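Local coordinates for ESAT-6/WXG100 secretion system protein (Streptococcus gallolyticus, PDB 7JQE) that forms part of the extracellular region of EsaA, a membrane subunit of the bacterial type VIIb secretion system that probably takes part in exporting toxins and other proteins, at residues S131-N136 / A177-E182; Q232-L237 / T418-I423. One frame throughout, in Å; residues are numbered along the deposited sequence.

Interaction 1 (S131-N136 / A177-E182). With EDO (1,2-ethanediol), chain J.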
loop_
_atom_site.group_PDB
_atom_site.type_symbol
_atom_site.label_atom_id
_atom_site.label_comp_id
_atom_site.label_asym_id
_atom_site.label_seq_id
_atom_site.Cartn_x
_atom_site.Cartn_y
_atom_site.Cartn_z
ATOM N N SER A 131 0.051 -1.491 49.200
ATOM C CA SER A 131 1.112 -0.603 48.732
ATOM C C SER A 131 1.826 -1.183 47.515
ATOM O O SER A 131 2.216 -0.441 46.604
ATOM C CB SER A 131 2.106 -0.335 49.860
ATOM O OG SER A 131 3.073 0.630 49.479
ATOM N N ASN A 132 2.014 -2.505 47.484
ATOM C CA ASN A 132 2.672 -3.130 46.341
ATOM C C ASN A 132 1.808 -3.049 45.089
ATOM O O ASN A 132 2.323 -2.839 43.988
ATOM C CB ASN A 132 3.016 -4.584 46.662
ATOM C CG ASN A 132 4.280 -4.716 47.490
ATOM O OD1 ASN A 132 5.302 -4.100 47.185
ATOM N ND2 ASN A 132 4.216 -5.522 48.547
ATOM N N GLN A 133 0.491 -3.207 45.236
ATOM C CA GLN A 133 -0.398 -3.172 44.079
ATOM C C GLN A 133 -0.355 -1.815 43.386
ATOM O O GLN A 133 -0.225 -1.736 42.158
ATOM C CB GLN A 133 -1.831 -3.504 44.508
ATOM C CG GLN A 133 -2.109 -4.979 44.750
ATOM C CD GLN A 133 -2.361 -5.742 43.462
ATOM O OE1 GLN A 133 -3.414 -5.599 42.837
ATOM N NE2 GLN A 133 -1.392 -6.555 43.056
ATOM N N TYR A 134 -0.463 -0.733 44.159
ATOM C CA TYR A 134 -0.676 0.600 43.607
ATOM C C TYR A 134 0.593 1.430 43.490
ATOM O O TYR A 134 0.692 2.260 42.580
ATOM C CB TYR A 134 -1.688 1.374 44.455
ATOM C CG TYR A 134 -3.091 0.809 44.422
ATOM C CD1 TYR A 134 -3.473 -0.210 45.288
ATOM C CD2 TYR A 134 -4.036 1.297 43.531
ATOM C CE1 TYR A 134 -4.758 -0.729 45.262
ATOM C CE2 TYR A 134 -5.322 0.784 43.496
ATOM C CZ TYR A 134 -5.680 -0.226 44.366
ATOM O OH TYR A 134 -6.961 -0.734 44.334
ATOM N N PHE A 135 1.562 1.234 44.377
ATOM C CA PHE A 135 2.760 2.060 44.397
ATOM C C PHE A 135 4.001 1.341 43.896
ATOM O O PHE A 135 5.025 1.995 43.676
ATOM C CB PHE A 135 3.018 2.583 45.820
ATOM C CG PHE A 135 1.871 3.371 46.395
ATOM C CD1 PHE A 135 1.067 4.149 45.576
ATOM C CD2 PHE A 135 1.592 3.327 47.755
ATOM C CE1 PHE A 135 0.010 4.874 46.106
ATOM C CE2 PHE A 135 0.539 4.047 48.288
ATOM C CZ PHE A 135 -0.253 4.821 47.463
ATOM N N ASN A 136 3.945 0.022 43.726
ATOM C CA ASN A 136 5.004 -0.815 43.171
ATOM C C ASN A 136 6.094 -1.111 44.195
ATOM O O ASN A 136 7.078 -1.773 43.850
ATOM C CB ASN A 136 5.646 -0.198 41.918
ATOM C CG ASN A 136 6.293 -1.236 41.026
ATOM O OD1 ASN A 136 5.870 -2.392 40.993
ATOM N ND2 ASN A 136 7.327 -0.828 40.299
ATOM N N ALA A 177 1.061 -0.746 34.984
ATOM C CA ALA A 177 1.522 -1.630 33.919
ATOM C C ALA A 177 1.558 -3.081 34.385
ATOM O O ALA A 177 1.182 -3.991 33.636
ATOM C CB ALA A 177 2.900 -1.186 33.427
ATOM N N ASN A 178 1.999 -3.321 35.625
ATOM C CA ASN A 178 2.064 -4.690 36.129
ATOM C C ASN A 178 0.693 -5.349 36.141
ATOM O O ASN A 178 0.593 -6.577 36.047
ATOM C CB ASN A 178 2.671 -4.714 37.530
ATOM C CG ASN A 178 4.169 -4.495 37.519
ATOM O OD1 ASN A 178 4.848 -4.849 36.557
ATOM N ND2 ASN A 178 4.692 -3.908 38.588
ATOM N N GLN A 179 -0.372 -4.556 36.255
ATOM C CA GLN A 179 -1.718 -5.114 36.266
ATOM C C GLN A 179 -2.185 -5.540 34.881
ATOM O O GLN A 179 -3.128 -6.330 34.776
ATOM C CB GLN A 179 -2.702 -4.100 36.853
ATOM C CG GLN A 179 -2.303 -3.564 38.222
ATOM C CD GLN A 179 -2.341 -4.628 39.302
ATOM O OE1 GLN A 179 -3.410 -5.107 39.682
ATOM N NE2 GLN A 179 -1.167 -5.011 39.794
ATOM N N ILE A 180 -1.566 -5.024 33.817
ATOM C CA ILE A 180 -1.907 -5.428 32.455
ATOM C C ILE A 180 -0.638 -5.880 31.744
ATOM O O ILE A 180 -0.389 -5.515 30.588
ATOM C CB ILE A 180 -2.610 -4.294 31.685
ATOM C CG1 ILE A 180 -1.836 -2.982 31.825
ATOM C CG2 ILE A 180 -4.041 -4.126 32.165
ATOM C CD1 ILE A 180 -2.364 -1.879 30.934
ATOM N N GLN A 181 0.161 -6.694 32.433
ATOM C CA GLN A 181 1.452 -7.115 31.902
ATOM C C GLN A 181 1.301 -7.841 30.568
ATOM O O GLN A 181 2.052 -7.579 29.622
ATOM C CB GLN A 181 2.151 -8.006 32.926
ATOM C CG GLN A 181 3.661 -7.897 32.936
ATOM C CD GLN A 181 4.263 -8.519 34.178
ATOM O OE1 GLN A 181 3.543 -8.943 35.083
ATOM N NE2 GLN A 181 5.590 -8.573 34.231
ATOM N N GLU A 182 0.333 -8.756 30.471
ATOM C CA GLU A 182 0.181 -9.576 29.276
ATOM C C GLU A 182 -0.569 -8.852 28.165
ATOM O O GLU A 182 -0.353 -9.149 26.984
ATOM C CB GLU A 182 -0.547 -10.878 29.617
ATOM C CG GLU A 182 0.037 -11.639 30.798
ATOM C CD GLU A 182 1.356 -12.308 30.467
ATOM O OE1 GLU A 182 1.739 -12.311 29.280
ATOM O OE2 GLU A 182 2.008 -12.837 31.393
HETATM C C1 EDO J . 3.830 -10.480 26.652
HETATM O O1 EDO J . 2.562 -10.148 26.070
HETATM C C2 EDO J . 4.859 -9.416 26.287
HETATM O O2 EDO J . 4.366 -8.124 26.659
#

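Interaction 2 (Q232-L237 / T418-I423). With EDO (1,2-ethanediol), chain F; EDO (1,2-ethanediol), chain B.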
loop_
_atom_site.group_PDB
_atom_site.type_symbol
_atom_site.label_atom_id
_atom_site.label_comp_id
_atom_site.label_asym_id
_atom_site.label_seq_id
_atom_site.Cartn_x
_atom_site.Cartn_y
_atom_site.Cartn_z
ATOM N N GLN A 232 13.410 0.944 -9.291
ATOM C CA GLN A 232 14.575 0.275 -8.727
ATOM C C GLN A 232 14.573 0.336 -7.204
ATOM O O GLN A 232 15.039 -0.603 -6.550
ATOM C CB GLN A 232 15.851 0.893 -9.295
ATOM C CG GLN A 232 16.103 0.521 -10.748
ATOM C CD GLN A 232 17.181 1.365 -11.393
ATOM O OE1 GLN A 232 17.593 2.390 -10.849
ATOM N NE2 GLN A 232 17.642 0.940 -12.563
ATOM N N SER A 233 14.055 1.426 -6.623
ATOM C CA SER A 233 13.907 1.497 -5.170
ATOM C C SER A 233 12.844 0.523 -4.681
ATOM O O SER A 233 13.060 -0.212 -3.710
ATOM C CB SER A 233 13.554 2.920 -4.736
ATOM O OG SER A 233 14.637 3.801 -4.961
ATOM N N LYS A 234 11.683 0.511 -5.340
ATOM C CA LYS A 234 10.631 -0.420 -4.954
ATOM C C LYS A 234 11.095 -1.861 -5.091
ATOM O O LYS A 234 10.796 -2.701 -4.234
ATOM C CB LYS A 234 9.381 -0.166 -5.789
ATOM C CG LYS A 234 8.946 1.278 -5.741
ATOM C CD LYS A 234 7.668 1.516 -6.504
ATOM C CE LYS A 234 7.250 2.970 -6.390
ATOM N NZ LYS A 234 6.019 3.260 -7.169
ATOM N N LEU A 235 11.837 -2.168 -6.157
ATOM C CA LEU A 235 12.371 -3.519 -6.309
ATOM C C LEU A 235 13.356 -3.844 -5.199
ATOM O O LEU A 235 13.404 -4.981 -4.715
ATOM C CB LEU A 235 13.038 -3.677 -7.674
ATOM C CG LEU A 235 12.075 -3.814 -8.843
ATOM C CD1 LEU A 235 12.811 -3.610 -10.161
ATOM C CD2 LEU A 235 11.419 -5.186 -8.780
ATOM N N ALA A 236 14.165 -2.862 -4.793
ATOM C CA ALA A 236 15.089 -3.088 -3.687
ATOM C C ALA A 236 14.333 -3.432 -2.412
ATOM O O ALA A 236 14.755 -4.310 -1.649
ATOM C CB ALA A 236 15.975 -1.860 -3.478
ATOM N N LEU A 237 13.198 -2.766 -2.181
ATOM C CA LEU A 237 12.405 -3.022 -0.983
ATOM C C LEU A 237 11.776 -4.408 -1.024
ATOM O O LEU A 237 11.798 -5.136 -0.022
ATOM C CB LEU A 237 11.332 -1.943 -0.828
ATOM C CG LEU A 237 10.298 -2.134 0.286
ATOM C CD1 LEU A 237 10.972 -2.252 1.644
ATOM C CD2 LEU A 237 9.276 -0.997 0.285
ATOM N N THR A 418 1.900 -2.223 -6.209
ATOM C CA THR A 418 0.985 -2.618 -5.148
ATOM C C THR A 418 1.739 -3.207 -3.962
ATOM O O THR A 418 1.612 -2.730 -2.831
ATOM C CB THR A 418 -0.040 -3.614 -5.688
ATOM O OG1 THR A 418 -0.849 -2.964 -6.675
ATOM C CG2 THR A 418 -0.935 -4.127 -4.555
ATOM N N ALA A 419 2.544 -4.242 -4.206
ATOM C CA ALA A 419 3.234 -4.911 -3.108
ATOM C C ALA A 419 4.204 -3.972 -2.399
ATOM O O ALA A 419 4.302 -3.984 -1.167
ATOM C CB ALA A 419 3.968 -6.144 -3.624
ATOM N N SER A 420 4.935 -3.153 -3.156
ATOM C CA SER A 420 5.867 -2.225 -2.526
ATOM C C SER A 420 5.136 -1.229 -1.637
ATOM O O SER A 420 5.629 -0.869 -0.562
ATOM C CB SER A 420 6.680 -1.485 -3.583
ATOM O OG SER A 420 7.688 -0.697 -2.981
ATOM N N ALA A 421 3.963 -0.761 -2.074
ATOM C CA ALA A 421 3.209 0.196 -1.271
ATOM C C ALA A 421 2.670 -0.455 -0.004
ATOM O O ALA A 421 2.654 0.173 1.061
ATOM C CB ALA A 421 2.070 0.793 -2.093
HETATM N N MSE A 422 2.227 -1.705 -0.096
HETATM C CA MSE A 422 1.781 -2.444 1.075
HETATM C C MSE A 422 2.920 -2.553 2.076
HETATM O O MSE A 422 2.770 -2.201 3.245
HETATM C CB MSE A 422 1.283 -3.831 0.687
HETATM C CG MSE A 422 -0.019 -3.831 -0.089
HETATM SE SE MSE A 422 -0.511 -5.626 -0.686
HETATM C CE MSE A 422 -2.327 -5.248 -1.292
ATOM N N ILE A 423 4.072 -3.031 1.602
ATOM C CA ILE A 423 5.237 -3.150 2.473
ATOM C C ILE A 423 5.580 -1.799 3.088
ATOM O O ILE A 423 5.814 -1.687 4.296
ATOM C CB ILE A 423 6.428 -3.736 1.699
ATOM C CG1 ILE A 423 6.073 -5.125 1.163
ATOM C CG2 ILE A 423 7.653 -3.799 2.588
ATOM C CD1 ILE A 423 7.129 -5.723 0.231
HETATM C C1 EDO F . 6.235 7.148 -7.753
HETATM O O1 EDO F . 7.094 6.486 -6.816
HETATM C C2 EDO F . 4.794 7.115 -7.252
HETATM O O2 EDO F . 4.361 5.755 -7.128
HETATM C C1 EDO B . -3.713 -6.180 -9.904
HETATM O O1 EDO B . -4.809 -5.610 -9.178
HETATM C C2 EDO B . -2.470 -6.224 -9.020
HETATM O O2 EDO B . -2.109 -4.891 -8.635
#

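Interaction 1 (S131-N136 / A177-E182)
Asn136 OD1 lies 3.1 Å from Asn178 ND2, the shortest polar approach between residues 131-136 and 177-182, but the angle is too poor for a hydrogen bond. The contact lies near the C-terminal ends of helices 102-135 and 169-179. Asn136 is the first residue past the former to leave helical geometry, doing so with positive phi (79°). With CG turned away from the backbone N (chi1 -156°), its carboxamide extends across to Asn178, and the two amide planes stand 51° apart.

The second meeting pairs Gln133 with Gln179. Each chain bends at chi2, and the side chains cross at roughly a right angle with their amide planes steeply inclined. As modelled, Gln133 OE1 and Gln179 OE1 are 3.2 Å from each other, although the rotation of both amides is uncertain.

The touch is slight, burying 149 Å² in all on a partly open surface, and the dimer interface adds to it. Phe468 of the second subunit packs on Gln179, while Ser471 of that subunit packs on Gln133. Tyr134 lies against Tyr134 of the second subunit, with its hydroxyl close to the side-chain amide of Gln133 there.

Farther along the chain, a 1,2-ethanediol molecule, probably from the crystallisation liquor, donates a weak hydrogen bond from O1 to Glu182 O, 3.2 Å away.

Interaction 2 (Q232-L237 / T418-I423)
Leu237 and Ile423 make the apolar side-chain contact of this helix-helix packing, their side chains sliding past each other in opposite directions. Leu237 CD1 sits 3.8 Å from Ile423 CG2, and the same methyl of Ile423 also touches Leu237 CG. The axes of residues 232-237 and 418-423, parts of helices 225-244 and 396-427, cross at 64° and come within 9.4 Å. Tyr241 and Leu238 of the first helix, together with Ile440 from a loop, cover other parts of Ile423.

Close backbone approach is concentrated at Ser420, whose CA comes within 5.6 Å of the CA of Lys234. The serine hydroxyl is anti to its own backbone N (chi1 -173°) and projects between the two facing residues of the other helix. OG meets Lys234 CB at 3.3 Å and Leu237 CD2 at 3.6 Å, in van der Waals contact with carbon rather than with a polar partner across the interface.

The polar end of Lys234 finds its partners outside the two segments. The side chain is extended beyond CG, which takes its ammonium past Ser420 to a salt bridge with Asp417, one residue before 418-423. NZ also donates to O2 of a 1,2-ethanediol at 3.0 Å and, weakly, to O1 of the same molecule. On the dimer side, Ala421 packs against Ala421 of the second subunit.

With no hydrogen bond between residues 232-237 and 418-423, their fit rests on shape, while the Lys234 ammonium adds an ionic tie to the neighbouring Asp417.

Interaction 1 closes along the chain before interaction 2 opens, and the two never touch: their centres are 43 Å apart and their nearest atoms about 25 Å. They share no helix. Interaction 1 lies near the C-terminal ends of helices 102-135 and 169-179, well away from the middle of this elongated molecule, whereas interaction 2 packs helix 225-244 on helix 396-427, with its centre about 5 Å from that of the chain. Both antiparallel sheets are built from residues between those last two helices, so interaction 2 brings together the chain entering and leaving the strand region. Each contact also meets the second subunit, placing dimer contacts at two separate levels of the long extracellular fragment.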